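PDB 4IRX: sugar ABC transporter, periplasmic sugar-binding protein from Caulobacter crescentus, which binds myo-inositol in the cleft between its two lobes and probably hands it to an ABC transporter for uptake. Local coordinates for residues A59-G64 with D83-Q88; P107-D112 with R256-Q261; G131-V136 with T188-T193; Q178-T183 with L210-A215. All blocks are in the same frame, centred on the assembly; numbering follows the deposited sequence.

Interaction 1 (A59-G64 with D83-Q88); sequences AAAVQG and DDLVEQ
The methyl of Ala61 faces two side chains of the 83-88 segment, the amide of Gln88 and the end of Leu85. Its nearest neighbour is the amide oxygen: Ala61 CB lies 3.5 Å from Gln88 OE1, while the nitrogen end of the same group stands farther off, with Gln88 NE2 at 4.0 Å from Ala61 CB. This is a van der Waals contact, the C-H groups of a methyl being at best feeble donors to an amide oxygen. Leu85 supplies the apolar half, its CD1 at 4.1 Å from Ala61 CB, although the leucine is modelled in two conformations and its exact fit is less certain. Gln88 reaches the alanine because its CG stands anti to its carbonyl carbon (chi1 -64°) and the chain then runs out extended. Both helices stop here. Gln88 N still bonds to Asp84 O at 3.1 Å, just past the end of helix 79-87. Helix 50-62 finishes in a Schellman motif with Gly64, at positive phi (106°), as its C-prime residue and Gly64 N at 3.1 Å from Ala61 O. Farther out, Asp83 accepts from the backbone nitrogens of Lys103 and Thr104, tying helix 79-87 to a loop. Helices 50-62 and 79-87 are successive crossovers between parallel strands of one sheet, as in the Rossmann-like lobes of periplasmic binding proteins.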
loop_
_atom_site.group_PDB
_atom_site.type_symbol
_atom_site.label_atom_id
_atom_site.label_comp_id
_atom_site.label_asym_id
_atom_site.label_seq_id
_atom_site.Cartn_x
_atom_site.Cartn_y
_atom_site.Cartn_z
ATOM N N ALA A 59 -10.269 2.653 22.639
ATOM C CA ALA A 59 -11.242 3.683 22.934
ATOM C C ALA A 59 -12.522 3.515 22.115
ATOM O O ALA A 59 -13.636 3.690 22.627
ATOM C CB ALA A 59 -10.636 5.045 22.711
ATOM N N ALA A 60 -12.368 3.156 20.850
ATOM C CA ALA A 60 -13.524 2.938 20.003
ATOM C C ALA A 60 -14.395 1.823 20.574
ATOM O O ALA A 60 -15.631 1.934 20.571
ATOM C CB ALA A 60 -13.070 2.636 18.562
ATOM N N ALA A 61 -13.762 0.771 21.085
ATOM C CA ALA A 61 -14.496 -0.357 21.669
ATOM C C ALA A 61 -15.215 0.073 22.943
ATOM O O ALA A 61 -16.391 -0.230 23.126
ATOM C CB ALA A 61 -13.562 -1.512 21.968
ATOM N N VAL A 62 -14.511 0.806 23.800
ATOM C CA VAL A 62 -15.134 1.332 25.028
ATOM C C VAL A 62 -16.381 2.169 24.724
ATOM O O VAL A 62 -17.411 2.085 25.434
ATOM C CB VAL A 62 -14.104 2.128 25.851
ATOM C CG1 VAL A 62 -14.781 2.932 26.942
ATOM C CG2 VAL A 62 -13.128 1.153 26.470
ATOM N N GLN A 63 -16.320 2.939 23.641
ATOM C CA GLN A 63 -17.413 3.832 23.285
ATOM C C GLN A 63 -18.473 3.206 22.377
ATOM O O GLN A 63 -19.377 3.904 21.922
ATOM C CB GLN A 63 -16.873 5.130 22.711
ATOM C CG GLN A 63 -16.001 5.905 23.730
ATOM C CD GLN A 63 -15.345 7.131 23.121
ATOM O OE1 GLN A 63 -15.872 7.725 22.184
ATOM N NE2 GLN A 63 -14.170 7.497 23.636
ATOM N N GLY A 64 -18.387 1.899 22.138
ATOM C CA GLY A 64 -19.500 1.201 21.520
ATOM C C GLY A 64 -19.378 0.776 20.071
ATOM O O GLY A 64 -20.310 0.213 19.523
ATOM N N ASP A 83 -7.306 -9.169 18.637
ATOM C CA ASP A 83 -7.823 -10.242 19.485
ATOM C C ASP A 83 -8.661 -9.690 20.637
ATOM O O ASP A 83 -9.720 -10.242 20.952
ATOM C CB ASP A 83 -6.668 -11.071 20.071
ATOM C CG ASP A 83 -6.105 -12.081 19.094
ATOM O OD1 ASP A 83 -6.716 -12.334 18.044
ATOM O OD2 ASP A 83 -5.034 -12.648 19.387
ATOM N N ASP A 84 -8.203 -8.612 21.262
ATOM C CA ASP A 84 -8.934 -8.021 22.371
ATOM C C ASP A 84 -10.279 -7.480 21.914
ATOM O O ASP A 84 -11.301 -7.707 22.572
ATOM C CB ASP A 84 -8.106 -6.916 23.019
ATOM C CG ASP A 84 -8.762 -6.348 24.259
ATOM O OD1 ASP A 84 -9.472 -7.106 24.956
ATOM O OD2 ASP A 84 -8.559 -5.145 24.538
ATOM N N LEU A 85 -10.284 -6.784 20.778
ATOM C CA LEU A 85 -11.529 -6.250 20.245
ATOM C C LEU A 85 -12.525 -7.372 19.934
ATOM O O LEU A 85 -13.710 -7.273 20.307
ATOM C CB LEU A 85 -11.283 -5.350 19.018
ATOM C CG LEU A 85 -11.403 -3.855 19.314
ATOM C CD1 LEU A 85 -10.343 -3.382 20.294
ATOM C CD2 LEU A 85 -11.329 -3.025 18.027
ATOM N N VAL A 86 -12.059 -8.438 19.290
ATOM C CA VAL A 86 -12.934 -9.576 18.971
ATOM C C VAL A 86 -13.524 -10.223 20.230
ATOM O O VAL A 86 -14.730 -10.500 20.295
ATOM C CB VAL A 86 -12.245 -10.607 18.031
ATOM C CG1 VAL A 86 -12.969 -11.947 18.044
ATOM C CG2 VAL A 86 -12.162 -10.047 16.608
ATOM N N GLU A 87 -12.689 -10.401 21.243
ATOM C CA GLU A 87 -13.138 -10.949 22.518
ATOM C C GLU A 87 -14.213 -10.093 23.206
ATOM O O GLU A 87 -15.058 -10.625 23.930
ATOM C CB GLU A 87 -11.927 -11.218 23.423
ATOM C CG GLU A 87 -11.112 -12.404 22.917
ATOM C CD GLU A 87 -9.776 -12.589 23.619
ATOM O OE1 GLU A 87 -9.487 -11.860 24.596
ATOM O OE2 GLU A 87 -9.010 -13.477 23.178
ATOM N N GLN A 88 -14.198 -8.784 22.952
ATOM C CA GLN A 88 -15.212 -7.863 23.458
ATOM C C GLN A 88 -16.438 -7.813 22.556
ATOM O O GLN A 88 -17.357 -7.038 22.818
ATOM C CB GLN A 88 -14.679 -6.438 23.483
ATOM C CG GLN A 88 -13.543 -6.178 24.397
ATOM C CD GLN A 88 -13.159 -4.731 24.339
ATOM O OE1 GLN A 88 -14.005 -3.854 24.512
ATOM N NE2 GLN A 88 -11.891 -4.462 24.052
#

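Interaction 2 (P107-D112 with R256-Q261); sequences PHVGAD and RTALRQ
Val109 projects from its strand onto helix 251-268 and meets three residues spread over one turn. Its two methyls divide the work. CG1, anti to the backbone N (chi1 -178°), approaches the side chain of Thr257, with Val109 CG1 at 4.1 Å from Thr257 CB. The other methyl turns to the next part of the helix, where Val109 CG2 lies 4.3 Å from Ala258 CB and 4.0 Å from Gln261 NE2. The valine crosses both the threonine and the glutamine obliquely, and its methyls make van der Waals contact alone. The polar groups turn to other partners: Thr257 OG1 bonds to Leu253 O one turn earlier in the helix, and Gln261 OE1 accepts from Lys273 N. That second bond helps to fix the amide whose nitrogen touches the valine. Ala258 keeps the spacing small, the strand and helix segments approaching to 8.8 Å between axes and running nearly antiparallel at 166°. Around this packing, strand 108-111 is bonded through its backbone to Ser94 and Asp96 on one flank and Val275 on the other, and Ile93 of strand 91-95 touches both Val109 and Gln261. Helix 251-268 thus lies on the face of the seven-stranded sheet, joined to helix 21-37 alongside by the packing of Leu259 and by salt bridges that Arg256 and Arg260 each make with Glu33 of that helix.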
loop_
_atom_site.group_PDB
_atom_site.type_symbol
_atom_site.label_atom_id
_atom_site.label_comp_id
_atom_site.label_asym_id
_atom_site.label_seq_id
_atom_site.Cartn_x
_atom_site.Cartn_y
_atom_site.Cartn_z
ATOM N N PRO A 107 -10.255 -11.081 9.142
ATOM C CA PRO A 107 -10.549 -10.993 7.710
ATOM C C PRO A 107 -9.865 -9.763 7.120
ATOM O O PRO A 107 -9.730 -8.770 7.807
ATOM C CB PRO A 107 -12.071 -10.849 7.646
ATOM C CG PRO A 107 -12.581 -11.091 9.005
ATOM C CD PRO A 107 -11.464 -10.930 9.978
ATOM N N HIS A 108 -9.463 -9.863 5.862
ATOM C CA HIS A 108 -8.603 -8.886 5.223
ATOM C C HIS A 108 -9.066 -8.588 3.809
ATOM O O HIS A 108 -9.290 -9.505 3.017
ATOM C CB HIS A 108 -7.172 -9.401 5.175
ATOM C CG HIS A 108 -6.264 -8.499 4.415
ATOM N ND1 HIS A 108 -6.001 -7.216 4.829
ATOM C CD2 HIS A 108 -5.616 -8.661 3.233
ATOM C CE1 HIS A 108 -5.218 -6.621 3.946
ATOM N NE2 HIS A 108 -4.970 -7.470 2.975
ATOM N N VAL A 109 -9.214 -7.302 3.496
ATOM C CA VAL A 109 -9.487 -6.825 2.132
ATOM C C VAL A 109 -8.260 -6.058 1.665
ATOM O O VAL A 109 -7.898 -5.038 2.245
ATOM C CB VAL A 109 -10.713 -5.886 2.075
ATOM C CG1 VAL A 109 -10.980 -5.467 0.628
ATOM C CG2 VAL A 109 -11.935 -6.583 2.661
ATOM N N GLY A 110 -7.617 -6.535 0.612
ATOM C CA GLY A 110 -6.436 -5.845 0.111
ATOM C C GLY A 110 -6.054 -6.335 -1.260
ATOM O O GLY A 110 -6.699 -7.187 -1.819
ATOM N N ALA A 111 -4.986 -5.779 -1.802
ATOM C CA ALA A 111 -4.417 -6.308 -3.012
ATOM C C ALA A 111 -3.620 -7.562 -2.725
ATOM O O ALA A 111 -3.103 -7.754 -1.616
ATOM C CB ALA A 111 -3.500 -5.276 -3.652
ATOM N N ASP A 112 -3.498 -8.396 -3.755
ATOM C CA ASP A 112 -2.571 -9.523 -3.765
ATOM C C ASP A 112 -1.196 -8.948 -3.993
ATOM O O ASP A 112 -0.780 -8.753 -5.135
ATOM C CB ASP A 112 -2.918 -10.516 -4.877
ATOM C CG ASP A 112 -2.033 -11.747 -4.867
ATOM O OD1 ASP A 112 -0.989 -11.757 -4.179
ATOM O OD2 ASP A 112 -2.379 -12.709 -5.591
ATOM N N ARG A 256 -14.139 0.427 -0.242
ATOM C CA ARG A 256 -15.579 0.308 -0.421
ATOM C C ARG A 256 -16.051 -1.089 -0.046
ATOM O O ARG A 256 -17.086 -1.227 0.589
ATOM C CB ARG A 256 -15.981 0.668 -1.844
ATOM C CG ARG A 256 -15.693 2.133 -2.220
ATOM C CD ARG A 256 -16.025 2.365 -3.659
ATOM N NE ARG A 256 -15.654 3.711 -4.117
ATOM C CZ ARG A 256 -16.471 4.751 -4.060
ATOM N NH1 ARG A 256 -17.701 4.622 -3.546
ATOM N NH2 ARG A 256 -16.060 5.931 -4.510
ATOM N N THR A 257 -15.257 -2.105 -0.393
ATOM C CA THR A 257 -15.620 -3.477 -0.067
ATOM C C THR A 257 -15.590 -3.709 1.429
ATOM O O THR A 257 -16.502 -4.351 1.977
ATOM C CB THR A 257 -14.707 -4.464 -0.797
ATOM O OG1 THR A 257 -14.839 -4.283 -2.218
ATOM C CG2 THR A 257 -15.017 -5.889 -0.420
ATOM N N ALA A 258 -14.564 -3.194 2.102
ATOM C CA ALA A 258 -14.539 -3.323 3.564
ATOM C C ALA A 258 -15.748 -2.653 4.226
ATOM O O ALA A 258 -16.349 -3.223 5.141
ATOM C CB ALA A 258 -13.230 -2.764 4.136
ATOM N N LEU A 259 -16.098 -1.454 3.772
ATOM C CA LEU A 259 -17.233 -0.757 4.353
ATOM C C LEU A 259 -18.553 -1.454 4.054
ATOM O O LEU A 259 -19.420 -1.510 4.916
ATOM C CB LEU A 259 -17.266 0.703 3.896
ATOM C CG LEU A 259 -18.253 1.553 4.674
ATOM C CD1 LEU A 259 -17.814 1.619 6.142
ATOM C CD2 LEU A 259 -18.314 2.946 4.034
ATOM N N ARG A 260 -18.715 -1.967 2.836
ATOM C CA ARG A 260 -19.930 -2.719 2.480
ATOM C C ARG A 260 -20.110 -3.941 3.358
ATOM O O ARG A 260 -21.215 -4.201 3.844
ATOM C CB ARG A 260 -19.932 -3.102 0.997
ATOM C CG ARG A 260 -20.103 -1.933 0.053
ATOM C CD ARG A 260 -19.608 -2.286 -1.339
ATOM N NE ARG A 260 -19.663 -1.096 -2.166
ATOM C CZ ARG A 260 -19.217 -1.006 -3.402
ATOM N NH1 ARG A 260 -18.617 -2.034 -3.995
ATOM N NH2 ARG A 260 -19.342 0.161 -4.043
ATOM N N GLN A 261 -19.028 -4.679 3.579
ATOM C CA GLN A 261 -19.082 -5.793 4.513
ATOM C C GLN A 261 -19.424 -5.327 5.925
ATOM O O GLN A 261 -20.233 -5.958 6.593
ATOM C CB GLN A 261 -17.749 -6.533 4.531
ATOM C CG GLN A 261 -17.415 -7.306 3.248
ATOM C CD GLN A 261 -16.372 -8.373 3.518
ATOM O OE1 GLN A 261 -16.407 -9.015 4.571
ATOM N NE2 GLN A 261 -15.422 -8.540 2.610
#

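Interaction 3 (G131-V136 with T188-T193); sequences GARVVV and TSMRDT
A bend at chi3 (59°) swings the Arg133 guanidinium across to Thr193, and a chi1 of 60° sets the threonine OG1 over one face of that group. The two side chains meet at about a right angle. Thr193 O takes a weak, bent hydrogen bond from each of Arg133 NE and NH2, both 3.2 Å long with N-H...O angles of about 125°. The hydroxyl is nearer still, Thr193 OG1 lying 3.0 Å from Arg133 NH2, yet it stands above the guanidinium plane at a poor angle and forms no bond. Thr193 closes a type I turn that starts at Met190, with Thr193 N bonded to Met190 O at 2.9 Å. Met190, present as selenomethionine in two conformations, brings its SE to about 3.9 Å from Arg133 NH2 and, more loosely, toward Val135; these details are less certain. Val167 of strand 164-171 touches Arg133, Val135 and Met190. With alanine in place of Arg133, Thr193 O would probably lose both donors, and a gap is likely beside the turn. The chemistry is probably that of a modest electrostatic attraction, carried by two weak bonds that share one carbonyl oxygen.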
loop_
_atom_site.group_PDB
_atom_site.type_symbol
_atom_site.label_atom_id
_atom_site.label_comp_id
_atom_site.label_asym_id
_atom_site.label_seq_id
_atom_site.Cartn_x
_atom_site.Cartn_y
_atom_site.Cartn_z
ATOM N N GLY A 131 19.871 -10.070 -18.246
ATOM C CA GLY A 131 20.186 -9.686 -16.878
ATOM C C GLY A 131 20.094 -8.181 -16.663
ATOM O O GLY A 131 19.994 -7.401 -17.610
ATOM N N ALA A 132 20.118 -7.774 -15.399
ATOM C CA ALA A 132 19.985 -6.367 -15.039
ATOM C C ALA A 132 20.447 -6.156 -13.636
ATOM O O ALA A 132 20.444 -7.088 -12.827
ATOM C CB ALA A 132 18.572 -5.923 -15.167
ATOM N N ARG A 133 20.850 -4.922 -13.350
ATOM C CA ARG A 133 21.179 -4.487 -11.987
ATOM C C ARG A 133 19.991 -3.729 -11.420
ATOM O O ARG A 133 19.557 -2.729 -12.017
ATOM C CB ARG A 133 22.404 -3.568 -12.003
ATOM C CG ARG A 133 23.661 -4.283 -12.389
ATOM C CD ARG A 133 24.811 -3.322 -12.676
ATOM N NE ARG A 133 25.113 -2.493 -11.517
ATOM C CZ ARG A 133 25.885 -2.899 -10.513
ATOM N NH1 ARG A 133 26.429 -4.110 -10.550
ATOM N NH2 ARG A 133 26.126 -2.098 -9.482
ATOM N N VAL A 134 19.444 -4.219 -10.297
ATOM C CA VAL A 134 18.198 -3.743 -9.728
ATOM C C VAL A 134 18.394 -3.204 -8.314
ATOM O O VAL A 134 19.064 -3.822 -7.482
ATOM C CB VAL A 134 17.148 -4.911 -9.686
ATOM C CG1 VAL A 134 15.806 -4.450 -9.118
ATOM C CG2 VAL A 134 16.962 -5.519 -11.075
ATOM N N VAL A 135 17.786 -2.051 -8.046
ATOM C CA VAL A 135 17.696 -1.494 -6.696
ATOM C C VAL A 135 16.256 -1.632 -6.243
ATOM O O VAL A 135 15.337 -1.355 -7.013
ATOM C CB VAL A 135 18.105 0.006 -6.709
ATOM C CG1 VAL A 135 17.810 0.684 -5.354
ATOM C CG2 VAL A 135 19.576 0.114 -7.013
ATOM N N VAL A 136 16.040 -2.065 -5.000
ATOM C CA VAL A 136 14.678 -2.186 -4.470
ATOM C C VAL A 136 14.514 -1.218 -3.303
ATOM O O VAL A 136 15.310 -1.229 -2.364
ATOM C CB VAL A 136 14.350 -3.659 -4.052
ATOM C CG1 VAL A 136 12.892 -3.772 -3.517
ATOM C CG2 VAL A 136 14.599 -4.592 -5.222
ATOM N N THR A 188 25.184 7.102 -5.569
ATOM C CA THR A 188 26.565 7.488 -5.323
ATOM C C THR A 188 27.437 6.266 -5.076
ATOM O O THR A 188 28.566 6.184 -5.571
ATOM C CB THR A 188 26.612 8.440 -4.126
ATOM O OG1 THR A 188 25.960 9.642 -4.502
ATOM C CG2 THR A 188 28.078 8.732 -3.698
ATOM N N SER A 189 26.915 5.296 -4.331
ATOM C CA SER A 189 27.662 4.062 -4.033
ATOM C C SER A 189 27.945 3.213 -5.261
ATOM O O SER A 189 28.851 2.387 -5.233
ATOM C CB SER A 189 26.938 3.247 -2.964
ATOM O OG SER A 189 25.859 2.479 -3.500
HETATM N N MSE A 190 27.186 3.402 -6.331
HETATM C CA MSE A 190 27.492 2.642 -7.562
HETATM C C MSE A 190 27.547 3.549 -8.780
HETATM O O MSE A 190 27.109 3.202 -9.879
HETATM C CB MSE A 190 26.486 1.528 -7.790
HETATM C CG MSE A 190 25.123 2.070 -7.940
HETATM SE SE MSE A 190 23.797 0.671 -7.938
HETATM C CE MSE A 190 24.037 -0.038 -6.106
ATOM N N ARG A 191 28.160 4.711 -8.598
ATOM C CA ARG A 191 28.178 5.681 -9.678
ATOM C C ARG A 191 28.957 5.230 -10.904
ATOM O O ARG A 191 28.717 5.709 -12.006
ATOM C CB ARG A 191 28.630 7.051 -9.168
ATOM C CG ARG A 191 30.018 7.066 -8.598
ATOM C CD ARG A 191 30.270 8.385 -7.888
ATOM N NE ARG A 191 30.091 9.514 -8.798
ATOM C CZ ARG A 191 31.092 10.210 -9.327
ATOM N NH1 ARG A 191 32.348 9.895 -9.034
ATOM N NH2 ARG A 191 30.835 11.228 -10.138
ATOM N N ASP A 192 29.860 4.279 -10.720
ATOM C CA ASP A 192 30.624 3.768 -11.846
ATOM C C ASP A 192 29.834 2.690 -12.596
ATOM O O ASP A 192 30.139 2.366 -13.735
ATOM C CB ASP A 192 31.995 3.275 -11.377
ATOM C CG ASP A 192 32.785 4.364 -10.648
ATOM O OD1 ASP A 192 33.117 5.387 -11.287
ATOM O OD2 ASP A 192 33.063 4.201 -9.437
ATOM N N THR A 193 28.819 2.128 -11.944
ATOM C CA THR A 193 27.961 1.128 -12.578
ATOM C C THR A 193 26.513 1.326 -12.126
ATOM O O THR A 193 26.021 0.557 -11.301
ATOM C CB THR A 193 28.394 -0.330 -12.246
ATOM O OG1 THR A 193 28.332 -0.561 -10.833
ATOM C CG2 THR A 193 29.803 -0.622 -12.734
#

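Interaction 4 (Q178-T183 with L210-A215); sequences QALTVT and LEAVRA
Ala179 O is gripped twice by Thr183, by its hydroxyl at 2.8 Å (Thr183 OG1 to Ala179 O) and by its backbone at 3.0 Å (Thr183 N to Ala179 O). The two donors come from opposite faces of the carbonyl plane, the hydroxyl tilted 22° out of it. Folding OG1 back onto its own helix in this way (chi1 -57°) turns the threonine's methyl outward, where Thr183 CG2 rests 3.6 Å from Ala212 CB. One turn away Leu180 reaches over the same alanine: its CD1 lies 3.5 Å from Ala212 N and 3.8 Å from Ala212 CB, and also brushes the CB of Glu211. The small residue at the crossing lets the leucine lie against the neighbouring backbone. A serine in place of Thr183 would keep a hydroxyl but lose the methyl, and would probably open a gap facing Ala212. The axes of the two helical segments pass 8.3 Å apart, crossing at -43°. Helices 176-189 and 203-215 lie side by side on the four-stranded parallel sheet, Thr183 and Val213 both touching Ile198 of strand 197-200, while Arg214 forms a salt bridge with Glu242 on the far flank.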
loop_
_atom_site.group_PDB
_atom_site.type_symbol
_atom_site.label_atom_id
_atom_site.label_comp_id
_atom_site.label_asym_id
_atom_site.label_seq_id
_atom_site.Cartn_x
_atom_site.Cartn_y
_atom_site.Cartn_z
ATOM N N GLN A 178 12.608 10.726 2.160
ATOM C CA GLN A 178 13.582 9.662 2.390
ATOM C C GLN A 178 13.945 8.959 1.091
ATOM O O GLN A 178 15.100 8.603 0.863
ATOM C CB GLN A 178 13.114 8.651 3.435
ATOM C CG GLN A 178 12.944 9.273 4.819
ATOM C CD GLN A 178 12.482 8.257 5.849
ATOM O OE1 GLN A 178 12.961 7.137 5.886
ATOM N NE2 GLN A 178 11.543 8.654 6.681
ATOM N N ALA A 179 12.955 8.742 0.246
ATOM C CA ALA A 179 13.235 8.141 -1.040
ATOM C C ALA A 179 14.284 8.924 -1.831
ATOM O O ALA A 179 15.167 8.326 -2.459
ATOM C CB ALA A 179 11.947 7.987 -1.850
ATOM N N LEU A 180 14.229 10.249 -1.775
ATOM C CA LEU A 180 15.207 11.045 -2.520
ATOM C C LEU A 180 16.629 10.795 -1.995
ATOM O O LEU A 180 17.540 10.429 -2.740
ATOM C CB LEU A 180 14.852 12.546 -2.459
ATOM C CG LEU A 180 15.889 13.509 -3.048
ATOM C CD1 LEU A 180 16.107 13.215 -4.483
ATOM C CD2 LEU A 180 15.386 14.956 -2.904
ATOM N N THR A 181 16.815 10.935 -0.692
ATOM C CA THR A 181 18.161 10.841 -0.150
ATOM C C THR A 181 18.665 9.404 -0.134
ATOM O O THR A 181 19.842 9.141 -0.424
ATOM C CB THR A 181 18.240 11.457 1.243
ATOM O OG1 THR A 181 17.265 10.854 2.080
ATOM C CG2 THR A 181 17.943 12.968 1.188
ATOM N N VAL A 182 17.779 8.456 0.180
ATOM C CA VAL A 182 18.174 7.048 0.158
ATOM C C VAL A 182 18.622 6.658 -1.258
ATOM O O VAL A 182 19.653 6.018 -1.442
ATOM C CB VAL A 182 17.022 6.132 0.632
ATOM C CG1 VAL A 182 17.300 4.663 0.277
ATOM C CG2 VAL A 182 16.814 6.303 2.124
ATOM N N THR A 183 17.853 7.055 -2.267
ATOM C CA THR A 183 18.198 6.756 -3.655
ATOM C C THR A 183 19.484 7.463 -4.092
ATOM O O THR A 183 20.347 6.857 -4.724
ATOM C CB THR A 183 17.025 7.054 -4.620
ATOM O OG1 THR A 183 15.879 6.304 -4.190
ATOM C CG2 THR A 183 17.367 6.630 -6.055
ATOM N N LEU A 210 12.854 9.116 -8.918
ATOM C CA LEU A 210 12.998 9.817 -10.215
ATOM C C LEU A 210 13.812 11.101 -10.050
ATOM O O LEU A 210 14.670 11.426 -10.898
ATOM C CB LEU A 210 11.640 10.152 -10.845
ATOM C CG LEU A 210 10.784 9.101 -11.569
ATOM C CD1 LEU A 210 9.450 9.718 -11.923
ATOM C CD2 LEU A 210 11.476 8.636 -12.846
ATOM N N GLU A 211 13.527 11.835 -8.973
ATOM C CA GLU A 211 14.255 13.077 -8.710
ATOM C C GLU A 211 15.719 12.803 -8.425
ATOM O O GLU A 211 16.574 13.528 -8.928
ATOM C CB GLU A 211 13.590 13.867 -7.584
ATOM C CG GLU A 211 12.232 14.373 -8.022
ATOM C CD GLU A 211 11.386 14.869 -6.912
ATOM O OE1 GLU A 211 11.690 14.638 -5.729
ATOM O OE2 GLU A 211 10.372 15.536 -7.212
ATOM N N ALA A 212 16.017 11.757 -7.654
ATOM C CA ALA A 212 17.416 11.392 -7.410
ATOM C C ALA A 212 18.155 11.060 -8.712
ATOM O O ALA A 212 19.319 11.457 -8.901
ATOM C CB ALA A 212 17.488 10.225 -6.425
ATOM N N VAL A 213 17.486 10.352 -9.615
ATOM C CA VAL A 213 18.064 10.039 -10.911
ATOM C C VAL A 213 18.382 11.306 -11.700
ATOM O O VAL A 213 19.489 11.427 -12.236
ATOM C CB VAL A 213 17.154 9.090 -11.682
ATOM C CG1 VAL A 213 17.583 9.015 -13.151
ATOM C CG2 VAL A 213 17.167 7.736 -10.994
ATOM N N ARG A 214 17.461 12.272 -11.697
ATOM C CA ARG A 214 17.715 13.568 -12.341
ATOM C C ARG A 214 18.804 14.358 -11.638
ATOM O O ARG A 214 19.681 14.926 -12.306
ATOM C CB ARG A 214 16.448 14.405 -12.391
ATOM C CG ARG A 214 15.365 13.810 -13.248
ATOM C CD ARG A 214 14.459 14.917 -13.762
ATOM N NE ARG A 214 13.859 15.645 -12.648
ATOM C CZ ARG A 214 12.718 15.295 -12.070
ATOM N NH1 ARG A 214 12.066 14.231 -12.513
ATOM N NH2 ARG A 214 12.229 16.002 -11.059
ATOM N N ALA A 215 18.761 14.392 -10.303
ATOM C CA ALA A 215 19.776 15.126 -9.544
ATOM C C ALA A 215 21.173 14.574 -9.801
ATOM O O ALA A 215 22.165 15.301 -9.678
ATOM C CB ALA A 215 19.470 15.082 -8.052
#

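In the fold
The four contacts divide between two lobes. Interactions 1 and 2, centres about 20 Å apart, belong to the lobe built on the seven-stranded mixed sheet; interactions 3 and 4, centres about 14 Å apart, to that of the four-stranded parallel sheet and share helix 176-189. Interaction 1 closes first. Interaction 2 spans both later contacts, which alternate, because the chain builds the second lobe after strand 108-111 and returns at strand 246-248, followed by helix 251-268. Interactions 1 and 3 have centres about 48 Å apart. Interaction 2 is closest to the chain's centre, its Val109 side chain about 12 Å from bound myo-inositol. Each lobe is thus packed within itself, consistent with a sugar held between lobes.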